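Local coordinates for protein HTH-type transcriptional regulator mcbR (Escherichia coli UMEA 3718-1, PDB 4P9F) that represses expression of McbA by binding its promoter region, preventing colanic acid overproduction and mucoidy, and is important for biofilm formation, at residues Lys32-Ala35 with Glu36-Met40. Sequence-based numbering, arbitrary orientation.
Sequences KNLA and EQLGM
L34 lays its CD1 methyl against the CD1 methyl of L38 one turn further on, the two carbons 3.7 Å apart and the branches meeting at a slant. The first bond of L34 heads away from the next turn, but a chi1 of -175°, with CG opposite the backbone N, brings its end back toward it. Both leucines also touch helix 6-19, L34 at L14 and L38 at V10. On another flank, the chain of K32, bent beyond CG, passes obliquely across the extended one of E36: CG of K32 is 3.8 Å from OE2 of E36, and NZ joins the same oxygen in a long salt bridge. Q37 has CG beside its backbone N, which brings that carbon to 3.1 Å from the carbonyl oxygen of N33; its amide NE2 then lies near N33 CB.

This is helix 31-38, the first helix of the helix-turn-helix motif in the DNA-binding domain of this GntR-family regulator, and its end illustrates the Schellman motif. The i to i+4 bonds continue to L38 N, which reaches L34 O at 3.0 Å, more bent than the two before it, and also gives a weak bond to A35 O. G39 then turns to positive phi (62°), and M40 N donates to A35 O at 3.0 Å in a nearly straight bond (N-H...O 166°), while G39 N gives a weak bond to E36 O. Small and buried, the A35 methyl touches I42 and V45 of helix 42-54, the next helix of the motif, while selenomethionine M40 sends its side chain to L6 and V10 of helix 6-19.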
loop_
_atom_site.group_PDB
_atom_site.type_symbol
_atom_site.label_atom_id
_atom_site.label_comp_id
_atom_site.label_asym_id
_atom_site.label_seq_id
_atom_site.Cartn_x
_atom_site.Cartn_y
_atom_site.Cartn_z
ATOM N N LYS A 32 -22.597 4.032 16.569
ATOM C CA LYS A 32 -23.726 4.865 16.968
ATOM C C LYS A 32 -23.289 6.243 17.515
ATOM O O LYS A 32 -23.891 7.265 17.179
ATOM C CB LYS A 32 -24.560 4.126 18.021
ATOM C CG LYS A 32 -25.759 4.910 18.531
ATOM C CD LYS A 32 -26.811 5.102 17.456
ATOM C CE LYS A 32 -28.067 4.295 17.760
ATOM N NZ LYS A 32 -28.672 4.633 19.087
ATOM N N ASN A 33 -22.272 6.260 18.378
ATOM C CA ASN A 33 -21.718 7.522 18.900
ATOM C C ASN A 33 -21.229 8.404 17.777
ATOM O O ASN A 33 -21.446 9.610 17.777
ATOM C CB ASN A 33 -20.541 7.286 19.850
ATOM C CG ASN A 33 -20.950 6.705 21.191
ATOM O OD1 ASN A 33 -22.090 6.321 21.403
ATOM N ND2 ASN A 33 -19.990 6.627 22.104
ATOM N N LEU A 34 -20.525 7.805 16.830
ATOM C CA LEU A 34 -19.957 8.593 15.741
ATOM C C LEU A 34 -21.080 9.157 14.862
ATOM O O LEU A 34 -21.027 10.305 14.454
ATOM C CB LEU A 34 -18.993 7.751 14.900
ATOM C CG LEU A 34 -18.260 8.542 13.804
ATOM C CD1 LEU A 34 -17.669 9.838 14.361
ATOM C CD2 LEU A 34 -17.159 7.658 13.153
ATOM N N ALA A 35 -22.088 8.332 14.565
ATOM C CA ALA A 35 -23.226 8.799 13.772
ATOM C C ALA A 35 -23.928 9.972 14.484
ATOM O O ALA A 35 -24.269 10.990 13.864
ATOM C CB ALA A 35 -24.205 7.647 13.511
ATOM N N GLU A 36 -24.131 9.843 15.791
ATOM C CA GLU A 36 -24.744 10.932 16.560
ATOM C C GLU A 36 -23.888 12.201 16.551
ATOM O O GLU A 36 -24.400 13.317 16.412
ATOM C CB GLU A 36 -24.999 10.482 18.007
ATOM C CG GLU A 36 -26.115 9.464 18.079
ATOM C CD GLU A 36 -26.310 8.878 19.460
ATOM O OE1 GLU A 36 -25.467 9.132 20.359
ATOM O OE2 GLU A 36 -27.317 8.158 19.627
ATOM N N GLN A 37 -22.582 12.037 16.700
ATOM C CA GLN A 37 -21.694 13.181 16.670
ATOM C C GLN A 37 -21.711 13.889 15.307
ATOM O O GLN A 37 -21.576 15.103 15.244
ATOM C CB GLN A 37 -20.262 12.749 17.033
ATOM C CG GLN A 37 -20.109 12.327 18.510
ATOM C CD GLN A 37 -18.903 11.421 18.772
ATOM O OE1 GLN A 37 -17.980 11.334 17.955
ATOM N NE2 GLN A 37 -18.913 10.736 19.926
ATOM N N LEU A 38 -21.883 13.129 14.228
ATOM C CA LEU A 38 -21.829 13.675 12.870
ATOM C C LEU A 38 -23.201 14.060 12.337
ATOM O O LEU A 38 -23.320 14.570 11.213
ATOM C CB LEU A 38 -21.180 12.662 11.915
ATOM C CG LEU A 38 -19.744 12.268 12.281
ATOM C CD1 LEU A 38 -19.155 11.303 11.284
ATOM C CD2 LEU A 38 -18.872 13.511 12.431
ATOM N N GLY A 39 -24.238 13.809 13.135
ATOM C CA GLY A 39 -25.606 14.102 12.724
ATOM C C GLY A 39 -26.019 13.309 11.494
ATOM O O GLY A 39 -26.773 13.809 10.658
HETATM N N MSE A 40 -25.528 12.072 11.395
HETATM C CA MSE A 40 -25.777 11.219 10.231
HETATM C C MSE A 40 -26.496 9.937 10.568
HETATM O O MSE A 40 -26.512 9.507 11.714
HETATM C CB MSE A 40 -24.470 10.822 9.542
HETATM C CG MSE A 40 -23.790 11.936 8.812
HETATM SE SE MSE A 40 -22.179 11.257 7.940
HETATM C CE MSE A 40 -21.520 12.989 7.345
#